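Local atomic coordinates of lantibiotic dehydratase (Microbispora corallina, PDB entry 5EHK), a protein that probably dehydrates serine and threonine residues of the NAI-107 precursor peptide in a tRNA-dependent reaction, with glutamyl-tRNA as the likely source of the activating group. Residues A[168-173]-A[336-341]; A[291-296]-A[329-334]; A[834-839]-A[937-942]; A[854-859]-A[933-938]. All coordinates share one frame; numbering follows the deposited sequence.

Contact 1 of 4, residues A[168-173]-A[336-341]; sequences TRTRAD and AYDRTA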
# COMPACT_ATOMS: atom_id res chain seq x y z
N THR A 168 -4.21 -27.37 -43.95
CA THR A 168 -3.70 -26.08 -43.56
C THR A 168 -4.65 -24.99 -44.02
O THR A 168 -5.32 -25.15 -45.04
CB THR A 168 -2.30 -25.87 -44.16
OG1 THR A 168 -1.33 -26.49 -43.31
CG2 THR A 168 -1.95 -24.43 -44.22
N ARG A 169 -4.80 -23.92 -43.24
CA ARG A 169 -5.35 -22.67 -43.78
C ARG A 169 -4.28 -21.60 -43.63
O ARG A 169 -3.73 -21.44 -42.54
CB ARG A 169 -6.57 -22.19 -43.02
CG ARG A 169 -6.81 -20.73 -43.29
CD ARG A 169 -8.15 -20.29 -42.80
NE ARG A 169 -8.10 -20.20 -41.35
CZ ARG A 169 -9.16 -20.13 -40.56
NH1 ARG A 169 -10.39 -20.15 -41.09
NH2 ARG A 169 -9.00 -20.06 -39.25
N THR A 170 -4.00 -20.86 -44.70
CA THR A 170 -2.93 -19.85 -44.70
C THR A 170 -3.44 -18.44 -45.01
O THR A 170 -4.17 -18.23 -45.97
CB THR A 170 -1.81 -20.24 -45.68
OG1 THR A 170 -1.36 -21.56 -45.36
CG2 THR A 170 -0.62 -19.26 -45.59
N ARG A 171 -3.03 -17.48 -44.19
CA ARG A 171 -3.49 -16.11 -44.33
C ARG A 171 -2.36 -15.12 -44.20
O ARG A 171 -1.28 -15.43 -43.68
CB ARG A 171 -4.59 -15.78 -43.32
CG ARG A 171 -5.93 -16.40 -43.64
CD ARG A 171 -6.87 -16.32 -42.46
NE ARG A 171 -8.23 -16.70 -42.84
CZ ARG A 171 -9.25 -16.79 -42.00
NH1 ARG A 171 -9.05 -16.55 -40.70
NH2 ARG A 171 -10.46 -17.12 -42.43
N ALA A 172 -2.61 -13.92 -44.70
CA ALA A 172 -1.65 -12.84 -44.65
C ALA A 172 -1.50 -12.39 -43.21
O ALA A 172 -2.47 -12.29 -42.49
CB ALA A 172 -2.14 -11.69 -45.51
N ASP A 173 -0.26 -12.17 -42.78
CA ASP A 173 0.03 -11.59 -41.47
C ASP A 173 -0.47 -10.16 -41.45
O ASP A 173 -0.22 -9.41 -42.40
CB ASP A 173 1.53 -11.66 -41.19
CG ASP A 173 1.98 -10.75 -40.07
OD1 ASP A 173 1.78 -11.09 -38.88
OD2 ASP A 173 2.60 -9.71 -40.38
N ALA A 336 -3.69 -22.51 -52.94
CA ALA A 336 -2.86 -23.51 -53.58
C ALA A 336 -2.15 -24.34 -52.52
O ALA A 336 -2.23 -25.57 -52.51
CB ALA A 336 -1.84 -22.84 -54.47
N TYR A 337 -1.48 -23.64 -51.61
CA TYR A 337 -0.75 -24.30 -50.55
C TYR A 337 -1.68 -24.98 -49.54
O TYR A 337 -1.30 -25.95 -48.87
CB TYR A 337 0.23 -23.33 -49.88
CG TYR A 337 0.77 -23.85 -48.58
CD1 TYR A 337 1.65 -24.92 -48.54
CD2 TYR A 337 0.37 -23.29 -47.38
CE1 TYR A 337 2.12 -25.40 -47.34
CE2 TYR A 337 0.84 -23.76 -46.17
CZ TYR A 337 1.71 -24.81 -46.15
OH TYR A 337 2.15 -25.26 -44.94
N ASP A 338 -2.92 -24.51 -49.47
CA ASP A 338 -3.89 -25.13 -48.57
C ASP A 338 -4.48 -26.39 -49.19
O ASP A 338 -5.22 -27.13 -48.52
CB ASP A 338 -5.01 -24.17 -48.16
CG ASP A 338 -4.56 -23.13 -47.15
OD1 ASP A 338 -3.48 -23.30 -46.56
OD2 ASP A 338 -5.32 -22.15 -46.93
N ARG A 339 -4.18 -26.62 -50.47
CA ARG A 339 -4.61 -27.84 -51.15
C ARG A 339 -3.63 -28.95 -50.83
O ARG A 339 -3.99 -30.13 -50.76
CB ARG A 339 -4.75 -27.64 -52.66
CG ARG A 339 -5.99 -26.86 -53.04
CD ARG A 339 -6.13 -26.56 -54.52
NE ARG A 339 -7.32 -25.73 -54.73
CZ ARG A 339 -7.31 -24.43 -55.01
NH1 ARG A 339 -6.15 -23.78 -55.16
NH2 ARG A 339 -8.46 -23.78 -55.17
N THR A 340 -2.40 -28.53 -50.56
CA THR A 340 -1.29 -29.43 -50.31
C THR A 340 -1.41 -30.17 -48.97
O THR A 340 -2.14 -29.74 -48.08
CB THR A 340 0.02 -28.60 -50.35
OG1 THR A 340 0.93 -29.19 -51.28
CG2 THR A 340 0.66 -28.51 -48.98
N ALA A 341 -0.69 -31.28 -48.84
CA ALA A 341 -0.67 -32.07 -47.61
C ALA A 341 0.56 -31.75 -46.75
O ALA A 341 1.39 -30.93 -47.13
CB ALA A 341 -0.70 -33.55 -47.95
O HOH W 1 -2.95 -27.78 -46.81
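Asp338, near the C-terminal end of helix 318-339, pushes its carboxylate against Thr170 on the flank of strand 167-172 that is turned from its antiparallel neighbour, strand 366-379. The strand pairs with that neighbour through the backbones of Arg169 and Arg171, so the N-H of Thr170 points the other way, and the carboxylate meets it on an edge where a further strand could otherwise pair. Thr170 N gives a hydrogen bond to Asp338 OD2 (2.9 Å), entering on the syn lone pair. The hydroxyl does the same for the second oxygen, Thr170 OG1 to Asp338 OD1 at 3.0 Å, also on the syn side but tilted from the carboxylate plane. Threonine suits the place because chi1 of -54° sets OG1 beside its own backbone N, and one residue can hold both oxygens and fix the rotation of the carboxylate.

Tyr337 fills the space alongside. Its CG is anti to the backbone N (chi1 166°), which sends the ring to the strand, with Thr170 OG1 at the ring edge, 3.2 Å from Tyr337 CD2. The methyl Thr168 CG2 comes in obliquely, 3.5 Å from Tyr337 CE2, while the phenol oxygen bonds to Glu93. Between Thr168 and the end of 336-341 a water molecule donates to the carbonyl oxygens of Tyr337 and Thr340 and accepts from Thr168 N, 3.2 Å from the water oxygen.

Contact 2 of 4, residues A[291-296]-A[329-334]; sequences GDDPLQ and EVDARC
The carboxylates of Asp293 and Asp331 meet edge to edge across the contact, nearly coplanar (planes 16° apart), Asp293 OD2 lying 3.9 Å from Asp331 OD1. The amide of Gln296 is turned steeply to the Asp331 carboxylate, 70° from its plane, and offers an oxygen: Gln296 OE1 and Asp331 OD2 are 3.5 Å apart, two acceptors with no bond between them. The nitrogen end of that amide is used by Asp300 instead. On the side of helix 318-339 that meets helix 346-359 the guanidinium of Arg333 has Glu329 OE2 at its edge, in plane, in a salt bridge one turn apart that Arg358 extends.

Asp293 is the N-cap of helix 294-306. Its two oxygens accept weakly from Leu295 N and Gln296 N, a task for which a short acidic side chain is well fitted, and Pro294 follows in the first turn, where its missing N-H costs nothing.

Beside the polar groups Leu295 makes the apolar join of these two consecutive helices. With CG anti to the backbone N (chi1 -175°), the side chain extends until CD2 lies 3.6 Å from Asp331 N and 3.8 Å from Asp331 CB. Leu295 CD2 also meets Val330 CG1, 4.0 Å away. Leu177 and Trp176 of helix 174-185 pack on Leu295 and Val330 in turn.

No hydrogen bond crosses here: the contact rests mainly on the Leu295 packing, and the acidic pair is probably eased by the start of helix 294-306 and by a long, weak ion pair from Arg171 to Asp293.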
# COMPACT_ATOMS: atom_id res chain seq x y z
N GLY A 291 -13.87 -11.84 -38.53
CA GLY A 291 -13.87 -13.27 -38.74
C GLY A 291 -13.52 -13.74 -40.14
O GLY A 291 -13.07 -14.86 -40.32
N ASP A 292 -13.71 -12.87 -41.13
CA ASP A 292 -13.31 -13.16 -42.51
C ASP A 292 -11.80 -13.19 -42.67
O ASP A 292 -11.08 -12.74 -41.79
CB ASP A 292 -13.92 -12.13 -43.48
CG ASP A 292 -13.76 -12.52 -44.97
OD1 ASP A 292 -13.61 -13.74 -45.27
OD2 ASP A 292 -13.82 -11.61 -45.84
N ASP A 293 -11.34 -13.72 -43.80
CA ASP A 293 -9.95 -13.61 -44.20
C ASP A 293 -9.69 -12.13 -44.45
O ASP A 293 -10.46 -11.48 -45.18
CB ASP A 293 -9.74 -14.45 -45.48
CG ASP A 293 -8.35 -14.27 -46.10
OD1 ASP A 293 -7.35 -14.02 -45.39
OD2 ASP A 293 -8.26 -14.41 -47.34
N PRO A 294 -8.66 -11.58 -43.80
CA PRO A 294 -8.24 -10.19 -43.97
C PRO A 294 -7.85 -9.88 -45.42
O PRO A 294 -8.30 -8.85 -45.93
CB PRO A 294 -7.04 -10.04 -43.02
CG PRO A 294 -6.58 -11.44 -42.76
CD PRO A 294 -7.85 -12.26 -42.77
N LEU A 295 -7.05 -10.74 -46.05
CA LEU A 295 -6.60 -10.47 -47.42
C LEU A 295 -7.78 -10.33 -48.38
O LEU A 295 -7.85 -9.38 -49.17
CB LEU A 295 -5.64 -11.56 -47.90
CG LEU A 295 -4.98 -11.35 -49.27
CD1 LEU A 295 -4.21 -10.05 -49.33
CD2 LEU A 295 -4.03 -12.50 -49.55
N GLN A 296 -8.72 -11.27 -48.26
CA GLN A 296 -9.91 -11.27 -49.09
C GLN A 296 -10.74 -10.01 -48.85
O GLN A 296 -11.33 -9.46 -49.78
CB GLN A 296 -10.73 -12.53 -48.85
CG GLN A 296 -11.85 -12.73 -49.85
CD GLN A 296 -11.33 -12.85 -51.29
OE1 GLN A 296 -10.48 -13.70 -51.60
NE2 GLN A 296 -11.86 -12.00 -52.18
N GLU A 329 -2.23 -12.46 -56.06
CA GLU A 329 -1.35 -13.57 -56.37
C GLU A 329 -1.09 -14.34 -55.09
O GLU A 329 -1.12 -15.58 -55.06
CB GLU A 329 -0.02 -13.09 -56.95
CG GLU A 329 0.75 -14.21 -57.69
CD GLU A 329 2.08 -13.76 -58.30
OE1 GLU A 329 2.15 -12.65 -58.87
OE2 GLU A 329 3.06 -14.53 -58.18
N VAL A 330 -0.88 -13.59 -54.01
CA VAL A 330 -0.61 -14.18 -52.71
C VAL A 330 -1.84 -14.92 -52.23
O VAL A 330 -1.75 -16.01 -51.67
CB VAL A 330 -0.23 -13.11 -51.69
CG1 VAL A 330 -0.30 -13.67 -50.28
CG2 VAL A 330 1.17 -12.56 -52.01
N ASP A 331 -3.00 -14.33 -52.50
CA ASP A 331 -4.25 -15.01 -52.20
C ASP A 331 -4.28 -16.35 -52.93
O ASP A 331 -4.50 -17.40 -52.32
CB ASP A 331 -5.43 -14.15 -52.63
CG ASP A 331 -6.75 -14.72 -52.18
OD1 ASP A 331 -6.93 -14.89 -50.95
OD2 ASP A 331 -7.60 -15.01 -53.05
N ALA A 332 -4.01 -16.31 -54.23
CA ALA A 332 -4.07 -17.50 -55.07
C ALA A 332 -3.09 -18.59 -54.59
O ALA A 332 -3.44 -19.76 -54.52
CB ALA A 332 -3.81 -17.14 -56.52
N ARG A 333 -1.87 -18.18 -54.24
CA ARG A 333 -0.92 -19.15 -53.73
C ARG A 333 -1.24 -19.66 -52.32
O ARG A 333 -0.68 -20.67 -51.88
CB ARG A 333 0.52 -18.64 -53.80
CG ARG A 333 0.99 -18.31 -55.19
CD ARG A 333 2.42 -17.85 -55.12
NE ARG A 333 2.92 -17.30 -56.37
CZ ARG A 333 3.46 -18.03 -57.33
NH1 ARG A 333 3.54 -19.35 -57.19
NH2 ARG A 333 3.90 -17.46 -58.44
N CYS A 334 -2.14 -18.97 -51.62
CA CYS A 334 -2.55 -19.40 -50.29
C CYS A 334 -3.49 -20.59 -50.37
O CYS A 334 -3.35 -21.55 -49.61
CB CYS A 334 -3.22 -18.26 -49.52
SG CYS A 334 -2.09 -17.22 -48.60

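Contact 3 of 4, residues A[834-839]-A[937-942]; sequences FLRDQV and LLRLTR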
# COMPACT_ATOMS: atom_id res chain seq x y z
N PHE A 834 -9.30 26.35 16.56
CA PHE A 834 -9.25 27.26 15.43
C PHE A 834 -10.67 27.78 15.12
O PHE A 834 -10.87 28.97 14.86
CB PHE A 834 -8.61 26.58 14.21
CG PHE A 834 -8.26 27.53 13.10
CD1 PHE A 834 -7.05 28.18 13.09
CD2 PHE A 834 -9.18 27.80 12.09
CE1 PHE A 834 -6.73 29.05 12.12
CE2 PHE A 834 -8.87 28.69 11.11
CZ PHE A 834 -7.64 29.33 11.12
N LEU A 835 -11.64 26.87 15.17
CA LEU A 835 -13.06 27.19 15.00
C LEU A 835 -13.61 28.12 16.08
O LEU A 835 -14.42 29.00 15.79
CB LEU A 835 -13.88 25.91 14.95
CG LEU A 835 -13.73 25.05 13.69
CD1 LEU A 835 -14.35 23.67 13.88
CD2 LEU A 835 -14.34 25.77 12.47
N ARG A 836 -13.20 27.91 17.33
CA ARG A 836 -13.66 28.76 18.43
C ARG A 836 -13.11 30.19 18.32
O ARG A 836 -13.85 31.16 18.48
CB ARG A 836 -13.30 28.13 19.78
CG ARG A 836 -14.16 26.91 20.13
CD ARG A 836 -13.96 26.39 21.54
NE ARG A 836 -12.85 25.45 21.62
CZ ARG A 836 -12.98 24.13 21.76
NH1 ARG A 836 -14.18 23.58 21.86
NH2 ARG A 836 -11.89 23.37 21.81
N ASP A 837 -11.83 30.30 17.99
CA ASP A 837 -11.10 31.55 18.08
C ASP A 837 -10.79 32.27 16.77
O ASP A 837 -10.83 33.49 16.73
CB ASP A 837 -9.76 31.28 18.79
CG ASP A 837 -9.92 30.70 20.17
OD1 ASP A 837 -10.95 30.93 20.83
OD2 ASP A 837 -8.99 30.01 20.61
N GLN A 838 -10.46 31.54 15.71
CA GLN A 838 -9.95 32.16 14.48
C GLN A 838 -10.99 32.33 13.37
O GLN A 838 -10.99 33.35 12.68
CB GLN A 838 -8.73 31.40 13.93
CG GLN A 838 -7.39 31.77 14.56
CD GLN A 838 -7.22 31.23 15.98
OE1 GLN A 838 -7.46 30.05 16.25
NE2 GLN A 838 -6.81 32.10 16.89
N VAL A 839 -11.84 31.32 13.16
CA VAL A 839 -12.89 31.40 12.14
C VAL A 839 -13.87 32.60 12.38
O VAL A 839 -14.24 33.30 11.43
CB VAL A 839 -13.59 30.02 11.93
CG1 VAL A 839 -14.77 30.14 10.95
CG2 VAL A 839 -12.59 29.01 11.38
N LEU A 937 -21.64 26.19 19.77
CA LEU A 937 -21.63 24.99 20.58
C LEU A 937 -20.20 24.61 21.01
O LEU A 937 -19.94 24.28 22.17
CB LEU A 937 -22.29 23.85 19.81
CG LEU A 937 -23.79 23.99 19.55
CD1 LEU A 937 -24.33 22.80 18.78
CD2 LEU A 937 -24.57 24.16 20.85
N LEU A 938 -19.26 24.70 20.08
CA LEU A 938 -17.87 24.40 20.39
C LEU A 938 -17.35 25.35 21.45
O LEU A 938 -16.57 24.96 22.31
CB LEU A 938 -17.00 24.44 19.14
CG LEU A 938 -17.19 23.26 18.19
CD1 LEU A 938 -16.58 23.55 16.82
CD2 LEU A 938 -16.60 21.99 18.80
N ARG A 939 -17.77 26.62 21.37
CA ARG A 939 -17.35 27.63 22.32
C ARG A 939 -17.92 27.38 23.72
O ARG A 939 -17.24 27.63 24.72
CB ARG A 939 -17.69 29.04 21.83
CG ARG A 939 -16.84 29.52 20.69
CD ARG A 939 -17.35 30.85 20.14
NE ARG A 939 -17.18 31.89 21.14
CZ ARG A 939 -16.11 32.67 21.22
NH1 ARG A 939 -15.14 32.55 20.33
NH2 ARG A 939 -16.03 33.58 22.19
N LEU A 940 -19.15 26.88 23.80
CA LEU A 940 -19.70 26.48 25.10
C LEU A 940 -18.85 25.34 25.63
O LEU A 940 -18.46 25.32 26.80
CB LEU A 940 -21.16 26.03 25.00
CG LEU A 940 -22.21 27.08 24.61
CD1 LEU A 940 -23.61 26.47 24.55
CD2 LEU A 940 -22.16 28.28 25.55
N THR A 941 -18.58 24.40 24.75
CA THR A 941 -17.88 23.16 25.09
C THR A 941 -16.45 23.34 25.66
O THR A 941 -15.96 22.50 26.42
CB THR A 941 -17.98 22.19 23.89
OG1 THR A 941 -18.99 21.21 24.17
CG2 THR A 941 -16.66 21.55 23.54
N ARG A 942 -15.79 24.45 25.32
CA ARG A 942 -14.48 24.75 25.88
C ARG A 942 -14.58 24.99 27.38
O ARG A 942 -13.66 24.65 28.13
CB ARG A 942 -13.86 25.99 25.21
CG ARG A 942 -12.61 26.55 25.92
CD ARG A 942 -12.15 27.89 25.33
NE ARG A 942 -11.37 27.69 24.12
CZ ARG A 942 -11.03 28.65 23.28
NH1 ARG A 942 -11.38 29.91 23.52
NH2 ARG A 942 -10.33 28.36 22.18
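Arg942 grips Asp837 end-on with two nitrogens, one to each carboxylate oxygen: Arg942 NH2 to Asp837 OD2 at 2.6 Å and Arg942 NH1 to Asp837 OD1 at 2.9 Å. Both oxygens are met on their syn sides, although the two planes are turned 48° apart and the pairing is twisted, not flat. Arg836 works the other way across the contact, its NH1 donating to Leu938 O (2.8 Å) in a fairly straight bond, 162° at the hydrogen, that arrives from above the carbonyl plane. Asp833, a turn before Asp837, forms salt bridges with both Arg836 and Arg942, which probably offsets the closeness of the two like charges, Arg836 NE and Arg942 NE being 3.7 Å apart. A weak bond from Arg939 NH1 reaches the carbonyl oxygen of Arg836.

The side chain of Arg836 is a knob in a knobs-into-holes contact, its hole made by Leu938, Arg939, Thr941 and Arg942 of helix 920-942. A bend at chi3 (-87°) turns its guanidinium so that Arg942 CB covers one face, while Thr941 CG2 lies at the edge, 3.6 Å from Arg836 NH1. The methylene chains of Arg836 and Arg939 run antiparallel alongside one another, with Arg836 CG 3.8 Å from Arg939 CG.

Toward the interior leucines take over, Leu835 CD1 touching Leu938 CD1 at 3.7 Å, and Phe856 and Arg858 of strand 853-861 pack on Leu835. At the outer end Arg208 of the second subunit packs on Asp837.

Contact 4 of 4, residues A[854-859]-A[933-938]; sequences WFFIRY and AAISLL
Trp854 and Phe856 reach from strand 853-861 to make apolar contacts with Ile935 and Ala934 on helix 920-942. The strand is an outermost member of a four-stranded antiparallel sheet, and the helix packs over it at 64°, the two short axes 10.6 Å apart. Alternation along the strand brings residues 854, 856 and 858 to the helix side. Both aromatic side chains hold CG between the backbone N and the carbonyl carbon (chi1 81° for Trp854, 87° for Phe856). Trp854 CH2 thereby comes 3.7 Å from Ile935 CD1, an oblique meeting with the far end of the indole. Phe856 has Ala934 CB at its ring edge, 4.3 Å from CZ, while Ile935 CG1 lies 4.2 Å from Phe856 CE2. The small alanine lets the ring come up to the helix; the branched isoleucine serves both aromatics.

The remaining contact joins polar to apolar. Leu938 CD1 rests at the edge of the Arg858 guanidinium, 4.1 Å from Arg858 NH1, as the two side chains lie alongside, pointing opposite ways.

Among polar partners, Asp832 (salt bridge) and the Arg1084 carbonyl reach Arg858 from neighbouring helices; Arg1084 also bonds to Phe856 O, and Ser931, one turn earlier on helix 920-942, to Phe856 N.

No hydrogen bond passes between 854-859 and 933-938, and the buried charge of Arg858 is probably tolerated because Asp832 balances it.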
# COMPACT_ATOMS: atom_id res chain seq x y z
N TRP A 854 -21.69 32.57 4.17
CA TRP A 854 -20.43 31.94 4.52
C TRP A 854 -20.76 30.60 5.15
O TRP A 854 -21.85 30.42 5.67
CB TRP A 854 -19.62 32.80 5.49
CG TRP A 854 -20.09 32.63 6.89
CD1 TRP A 854 -21.10 33.32 7.50
CD2 TRP A 854 -19.59 31.71 7.87
NE1 TRP A 854 -21.25 32.89 8.78
CE2 TRP A 854 -20.34 31.90 9.04
CE3 TRP A 854 -18.59 30.74 7.86
CZ2 TRP A 854 -20.11 31.18 10.20
CZ3 TRP A 854 -18.36 30.01 9.01
CH2 TRP A 854 -19.12 30.23 10.16
N PHE A 855 -19.84 29.64 5.06
CA PHE A 855 -19.99 28.41 5.81
C PHE A 855 -18.65 27.69 5.95
O PHE A 855 -17.67 28.08 5.33
CB PHE A 855 -21.10 27.52 5.23
CG PHE A 855 -20.77 26.84 3.92
CD1 PHE A 855 -21.19 27.38 2.70
CD2 PHE A 855 -20.06 25.64 3.88
CE1 PHE A 855 -20.91 26.73 1.48
CE2 PHE A 855 -19.78 24.99 2.65
CZ PHE A 855 -20.20 25.54 1.46
N PHE A 856 -18.59 26.65 6.78
CA PHE A 856 -17.37 25.88 6.83
C PHE A 856 -17.70 24.41 6.88
O PHE A 856 -18.73 24.02 7.45
CB PHE A 856 -16.51 26.26 8.03
CG PHE A 856 -16.86 25.51 9.28
CD1 PHE A 856 -16.34 24.24 9.53
CD2 PHE A 856 -17.72 26.06 10.21
CE1 PHE A 856 -16.69 23.55 10.65
CE2 PHE A 856 -18.06 25.37 11.34
CZ PHE A 856 -17.54 24.12 11.56
N ILE A 857 -16.80 23.60 6.33
CA ILE A 857 -16.87 22.16 6.46
C ILE A 857 -15.48 21.61 6.85
O ILE A 857 -14.44 22.21 6.55
CB ILE A 857 -17.36 21.45 5.18
CG1 ILE A 857 -16.32 21.54 4.06
CG2 ILE A 857 -18.68 22.02 4.69
CD1 ILE A 857 -16.67 20.71 2.86
N ARG A 858 -15.49 20.46 7.51
CA ARG A 858 -14.30 19.69 7.78
C ARG A 858 -14.18 18.72 6.59
O ARG A 858 -15.15 18.09 6.18
CB ARG A 858 -14.46 18.97 9.12
CG ARG A 858 -14.62 19.92 10.29
CD ARG A 858 -15.21 19.29 11.59
NE ARG A 858 -14.38 19.46 12.76
CZ ARG A 858 -14.72 20.05 13.90
NH1 ARG A 858 -15.90 20.57 14.11
NH2 ARG A 858 -13.80 20.13 14.83
N TYR A 859 -13.00 18.67 6.00
CA TYR A 859 -12.82 17.95 4.76
C TYR A 859 -11.55 17.14 4.87
O TYR A 859 -10.60 17.53 5.56
CB TYR A 859 -12.72 18.95 3.59
CG TYR A 859 -13.06 18.38 2.24
CD1 TYR A 859 -14.32 18.57 1.69
CD2 TYR A 859 -12.13 17.63 1.52
CE1 TYR A 859 -14.67 18.03 0.45
CE2 TYR A 859 -12.46 17.08 0.27
CZ TYR A 859 -13.74 17.29 -0.26
OH TYR A 859 -14.10 16.78 -1.49
N ALA A 933 -23.98 27.94 14.45
CA ALA A 933 -24.40 27.09 15.56
C ALA A 933 -23.24 26.22 16.06
O ALA A 933 -23.00 26.16 17.26
CB ALA A 933 -25.57 26.22 15.13
N ALA A 934 -22.55 25.55 15.15
CA ALA A 934 -21.44 24.67 15.53
C ALA A 934 -20.35 25.45 16.27
O ALA A 934 -19.82 25.00 17.28
CB ALA A 934 -20.88 23.94 14.30
N ILE A 935 -19.98 26.60 15.74
CA ILE A 935 -19.03 27.46 16.42
C ILE A 935 -19.51 27.84 17.83
O ILE A 935 -18.74 27.79 18.80
CB ILE A 935 -18.73 28.71 15.60
CG1 ILE A 935 -18.02 28.30 14.32
CG2 ILE A 935 -17.91 29.70 16.38
CD1 ILE A 935 -17.61 29.47 13.49
N SER A 936 -20.79 28.20 17.94
CA SER A 936 -21.41 28.53 19.23
C SER A 936 -21.30 27.39 20.24
O SER A 936 -20.89 27.61 21.39
CB SER A 936 -22.90 28.81 19.05
OG SER A 936 -23.14 30.18 18.86
N LEU A 937 -21.64 26.19 19.77
CA LEU A 937 -21.63 24.99 20.58
C LEU A 937 -20.20 24.61 21.01
O LEU A 937 -19.94 24.28 22.17
CB LEU A 937 -22.29 23.85 19.81
CG LEU A 937 -23.79 23.99 19.55
CD1 LEU A 937 -24.33 22.80 18.78
CD2 LEU A 937 -24.57 24.16 20.85
N LEU A 938 -19.26 24.70 20.08
CA LEU A 938 -17.87 24.40 20.39
C LEU A 938 -17.35 25.35 21.45
O LEU A 938 -16.57 24.96 22.31
CB LEU A 938 -17.00 24.44 19.14
CG LEU A 938 -17.19 23.26 18.19
CD1 LEU A 938 -16.58 23.55 16.82
CD2 LEU A 938 -16.60 21.99 18.80

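The four contacts form two pairs far apart in space. Contacts 1 and 2 have centres 9 Å apart and both use helix 318-339; contact 2 is nested in the loop that contact 1 closes, and Arg171 CG lies 3.3 Å from Asp293 OD1 between them. Contacts 3 and 4, also 9 Å apart between centres, share Leu937 and Leu938 of helix 920-942, and Val839 CG1 of contact 3 lies 3.9 Å from Ile935 CD1 of contact 4. The pairs sit on opposite sides of the chain's centre, contacts 1 and 4 about 78 Å apart between centres. As in related tRNA-dependent dehydratases, the N-terminal region probably glutamylates the peptide and the C-terminal region eliminates glutamate.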